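Local coordinates for protein endo-1,4-beta-xylanase (PDB 7AX7) that removes acetyl groups from acetylated xylan through a cobalt-dependent carbohydrate esterase (CE4) domain of a multidomain xylanase, at residues Ala7-Thr18 / Gln148-Asn158. Sequence-based numbering, arbitrary orientation.
With CO (cobalt (II) ion), chain B.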
loop_
_atom_site.group_PDB
_atom_site.type_symbol
_atom_site.label_atom_id
_atom_site.label_comp_id
_atom_site.label_asym_id
_atom_site.label_seq_id
_atom_site.Cartn_x
_atom_site.Cartn_y
_atom_site.Cartn_z
ATOM N N ALA A 7 -1.648 -9.720 -0.569
ATOM C CA ALA A 7 -1.982 -8.321 -0.821
ATOM C C ALA A 7 -0.671 -7.588 -1.076
ATOM O O ALA A 7 0.033 -7.223 -0.124
ATOM C CB ALA A 7 -2.757 -7.717 0.350
ATOM N N LEU A 8 -0.335 -7.414 -2.359
ATOM C CA LEU A 8 0.795 -6.579 -2.740
ATOM C C LEU A 8 0.421 -5.114 -2.566
ATOM O O LEU A 8 -0.642 -4.686 -3.021
ATOM C CB LEU A 8 1.197 -6.849 -4.192
ATOM C CG LEU A 8 2.008 -8.100 -4.530
ATOM C CD1 LEU A 8 2.263 -8.162 -6.039
ATOM C CD2 LEU A 8 3.325 -8.123 -3.771
ATOM N N THR A 9 1.286 -4.341 -1.905
ATOM C CA THR A 9 0.954 -2.958 -1.584
ATOM C C THR A 9 2.168 -2.067 -1.824
ATOM O O THR A 9 3.317 -2.492 -1.672
ATOM C CB THR A 9 0.451 -2.793 -0.124
ATOM O OG1 THR A 9 1.531 -3.000 0.796
ATOM C CG2 THR A 9 -0.659 -3.786 0.184
ATOM N N PHE A 10 1.895 -0.815 -2.186
ATOM C CA PHE A 10 2.927 0.123 -2.606
ATOM C C PHE A 10 2.758 1.446 -1.872
ATOM O O PHE A 10 1.666 2.029 -1.882
ATOM C CB PHE A 10 2.871 0.342 -4.125
ATOM C CG PHE A 10 3.207 -0.881 -4.932
ATOM C CD1 PHE A 10 4.523 -1.150 -5.295
ATOM C CD2 PHE A 10 2.208 -1.760 -5.336
ATOM C CE1 PHE A 10 4.844 -2.268 -6.045
ATOM C CE2 PHE A 10 2.520 -2.893 -6.093
ATOM C CZ PHE A 10 3.840 -3.146 -6.448
ATOM N N ASP A 11 3.844 1.921 -1.261
ATOM C CA ASP A 11 3.905 3.185 -0.530
ATOM C C ASP A 11 4.611 4.276 -1.334
ATOM O O ASP A 11 5.572 4.006 -2.064
ATOM C CB ASP A 11 4.673 3.023 0.787
ATOM C CG ASP A 11 3.838 2.445 1.902
ATOM O OD1 ASP A 11 2.632 2.174 1.687
ATOM O OD2 ASP A 11 4.405 2.278 3.010
ATOM N N ASP A 12 4.129 5.519 -1.165
ATOM C CA ASP A 12 4.857 6.760 -1.432
ATOM C C ASP A 12 4.528 7.407 -2.780
ATOM O O ASP A 12 5.064 8.475 -3.095
ATOM C CB ASP A 12 6.371 6.539 -1.334
ATOM C CG ASP A 12 6.841 6.231 0.091
ATOM O OD1 ASP A 12 6.011 6.182 1.028
ATOM O OD2 ASP A 12 8.055 6.030 0.276
ATOM N N GLY A 13 3.645 6.805 -3.579
ATOM C CA GLY A 13 3.241 7.422 -4.824
ATOM C C GLY A 13 2.076 8.391 -4.670
ATOM O O GLY A 13 1.740 8.824 -3.561
ATOM N N PRO A 14 1.444 8.771 -5.796
ATOM C CA PRO A 14 1.853 8.335 -7.132
ATOM C C PRO A 14 3.123 9.037 -7.587
ATOM O O PRO A 14 3.402 10.157 -7.157
ATOM C CB PRO A 14 0.669 8.737 -8.032
ATOM C CG PRO A 14 -0.407 9.306 -7.090
ATOM C CD PRO A 14 0.337 9.736 -5.857
ATOM N N SER A 15 3.886 8.354 -8.436
ATOM C CA SER A 15 5.039 8.920 -9.112
ATOM C C SER A 15 5.059 8.371 -10.531
ATOM O O SER A 15 4.265 7.494 -10.893
ATOM C CB SER A 15 6.348 8.579 -8.390
ATOM O OG SER A 15 6.658 7.203 -8.536
ATOM N N SER A 16 5.983 8.885 -11.344
ATOM C CA SER A 16 6.113 8.345 -12.691
ATOM C C SER A 16 6.501 6.874 -12.640
ATOM O O SER A 16 6.122 6.100 -13.522
ATOM C CB SER A 16 7.129 9.159 -13.499
ATOM O OG SER A 16 8.450 8.867 -13.085
ATOM N N THR A 17 7.227 6.462 -11.597
ATOM C CA THR A 17 7.547 5.051 -11.443
ATOM C C THR A 17 6.280 4.220 -11.298
ATOM O O THR A 17 6.208 3.088 -11.799
ATOM C CB THR A 17 8.472 4.850 -10.244
ATOM O OG1 THR A 17 9.687 5.589 -10.449
ATOM C CG2 THR A 17 8.792 3.372 -10.053
ATOM N N THR A 18 5.268 4.771 -10.618
ATOM C CA THR A 18 3.979 4.091 -10.502
ATOM C C THR A 18 3.502 3.553 -11.847
ATOM O O THR A 18 2.981 2.435 -11.927
ATOM C CB THR A 18 2.924 5.037 -9.927
ATOM O OG1 THR A 18 3.338 5.517 -8.641
ATOM C CG2 THR A 18 1.576 4.309 -9.800
ATOM N N GLN A 148 -1.235 -12.630 3.872
ATOM C CA GLN A 148 -0.178 -11.679 4.208
ATOM C C GLN A 148 -0.230 -10.429 3.337
ATOM O O GLN A 148 -0.515 -10.490 2.135
ATOM C CB GLN A 148 1.198 -12.335 4.058
ATOM C CG GLN A 148 2.339 -11.567 4.721
ATOM C CD GLN A 148 2.235 -11.561 6.248
ATOM O OE1 GLN A 148 1.595 -12.432 6.843
ATOM N NE2 GLN A 148 2.865 -10.579 6.882
ATOM N N ILE A 149 0.073 -9.298 3.952
ATOM C CA ILE A 149 0.236 -8.024 3.265
ATOM C C ILE A 149 1.727 -7.793 3.086
ATOM O O ILE A 149 2.501 -7.970 4.032
ATOM C CB ILE A 149 -0.409 -6.876 4.066
ATOM C CG1 ILE A 149 -1.917 -7.109 4.230
ATOM C CG2 ILE A 149 -0.115 -5.513 3.425
ATOM C CD1 ILE A 149 -2.560 -6.284 5.365
ATOM N N ILE A 150 2.135 -7.400 1.882
ATOM C CA ILE A 150 3.541 -7.187 1.559
ATOM C C ILE A 150 3.737 -5.726 1.164
ATOM O O ILE A 150 2.984 -5.188 0.342
ATOM C CB ILE A 150 4.021 -8.146 0.455
ATOM C CG1 ILE A 150 3.937 -9.597 0.956
ATOM C CG2 ILE A 150 5.461 -7.823 0.032
ATOM C CD1 ILE A 150 4.207 -10.637 -0.118
ATOM N N LEU A 151 4.737 -5.088 1.768
ATOM C CA LEU A 151 4.973 -3.657 1.625
ATOM C C LEU A 151 6.123 -3.423 0.651
ATOM O O LEU A 151 7.256 -3.854 0.906
ATOM C CB LEU A 151 5.275 -3.028 2.988
ATOM C CG LEU A 151 5.346 -1.501 3.093
ATOM C CD1 LEU A 151 5.127 -1.060 4.531
ATOM C CD2 LEU A 151 6.669 -0.957 2.558
ATOM N N LEU A 152 5.824 -2.751 -0.463
ATOM C CA LEU A 152 6.801 -2.280 -1.439
ATOM C C LEU A 152 6.671 -0.758 -1.558
ATOM O O LEU A 152 5.789 -0.153 -0.949
ATOM C CB LEU A 152 6.592 -2.982 -2.786
ATOM C CG LEU A 152 6.620 -4.523 -2.794
ATOM C CD1 LEU A 152 5.250 -5.104 -2.454
ATOM C CD2 LEU A 152 7.078 -5.057 -4.135
ATOM N N HIS A 153 7.565 -0.126 -2.333
ATOM C CA HIS A 153 7.537 1.322 -2.537
ATOM C C HIS A 153 7.505 1.667 -4.017
ATOM O O HIS A 153 8.240 1.074 -4.816
ATOM C CB HIS A 153 8.760 2.029 -1.924
ATOM C CG HIS A 153 8.899 1.844 -0.448
ATOM N ND1 HIS A 153 9.277 0.648 0.121
ATOM C CD2 HIS A 153 8.716 2.711 0.579
ATOM C CE1 HIS A 153 9.330 0.787 1.435
ATOM N NE2 HIS A 153 8.990 2.028 1.738
ATOM N N ASP A 154 6.692 2.665 -4.377
ATOM C CA ASP A 154 6.718 3.220 -5.724
ATOM C C ASP A 154 6.977 4.724 -5.694
ATOM O O ASP A 154 6.367 5.495 -6.443
ATOM C CB ASP A 154 5.438 2.879 -6.494
ATOM C CG ASP A 154 4.182 3.513 -5.892
ATOM O OD1 ASP A 154 4.126 3.726 -4.665
ATOM O OD2 ASP A 154 3.245 3.789 -6.666
ATOM N N PHE A 155 7.896 5.165 -4.832
ATOM C CA PHE A 155 8.385 6.533 -4.947
ATOM C C PHE A 155 9.158 6.695 -6.258
ATOM O O PHE A 155 9.605 5.718 -6.871
ATOM C CB PHE A 155 9.259 6.914 -3.743
ATOM C CG PHE A 155 10.460 6.025 -3.539
ATOM C CD1 PHE A 155 11.583 6.153 -4.340
ATOM C CD2 PHE A 155 10.471 5.083 -2.529
ATOM C CE1 PHE A 155 12.699 5.337 -4.147
ATOM C CE2 PHE A 155 11.575 4.262 -2.329
ATOM C CZ PHE A 155 12.694 4.398 -3.139
ATOM N N GLN A 156 9.291 7.944 -6.701
ATOM C CA GLN A 156 9.964 8.216 -7.965
ATOM C C GLN A 156 11.368 7.623 -7.971
ATOM O O GLN A 156 12.140 7.824 -7.036
ATOM C CB GLN A 156 10.039 9.727 -8.222
ATOM C CG GLN A 156 10.790 10.081 -9.500
ATOM C CD GLN A 156 10.196 9.400 -10.732
ATOM O OE1 GLN A 156 8.982 9.242 -10.834
ATOM N NE2 GLN A 156 11.053 8.978 -11.662
ATOM N N GLY A 157 11.697 6.893 -9.035
ATOM C CA GLY A 157 13.041 6.383 -9.206
ATOM C C GLY A 157 13.298 4.991 -8.667
ATOM O O GLY A 157 14.415 4.480 -8.832
ATOM N N ASN A 158 12.311 4.351 -8.037
ATOM C CA ASN A 158 12.524 3.026 -7.441
ATOM C C ASN A 158 12.452 1.925 -8.508
ATOM O O ASN A 158 11.675 0.965 -8.439
ATOM C CB ASN A 158 11.532 2.779 -6.310
ATOM C CG ASN A 158 12.006 1.694 -5.376
ATOM O OD1 ASN A 158 13.204 1.421 -5.312
ATOM N ND2 ASN A 158 11.081 1.073 -4.640
HETATM CO CO CO B . 6.434 5.865 3.104
HETATM O O HOH W 1 1.891 4.497 -3.538
#
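Thr18 OG1 meets the carboxylate of Asp154 from above its plane, 2.6 Å from OD2, and ties the start of helix 16-28 to the loop after strand 148-153. CG of Asp154 sits between its backbone N and carbonyl carbon (chi1 65°), which places OD2 at Thr18 and OD1 near Gly13; a water that accepts from Gly13 N lies against both Asp154 OD1 and Phe10 O. Thr18 OG1 donates to Asp154 and accepts from Ser15 N at 2.9 Å, one half of a capping box; Ser15 OG, weakly capping the helix, donates to Asp154 O (2.7 Å). Replacing Thr18 by a valine would probably leave Asp154 OD2 and Ser15 N without this shared hydroxyl, the carboxylate then held less firmly. Farther out, Thr17 OG1 receives Gly157 N at 2.8 Å in the type II turn 155-158. Upstream, strands 7-11 and 148-153 pair in parallel through backbone bonds. On one face Leu152 lies alongside Phe10, its CB 3.7 Å from ring atom CD1, while its CD1 methyl reaches Leu8 CD2; helix 159-174 packs over this apolar side. On the other, Thr9 OG1 lies above the carbonyl plane of Ile150 O, which also accepts Thr9 N. Arg100 bonds Thr9 OG1 and salt-bridges Asp11, which crosses Leu151 at about a right angle. Next to it, Asp12 and His153 point the same way, Asp12 OD2 in the imidazole plane at its edge, 3.4 Å from CD2, with carboxylate and ring planes 67° apart. Asp12 OD1 binds cobalt at 2.1 Å, joined by His62 and His66, while His153 ND1 is hydrogen-bonded to Asp126 OD1. Acidic and imidazole groups thus gather where the strands end, consistent with the metal-dependent deacetylase site of the NodB homology fold.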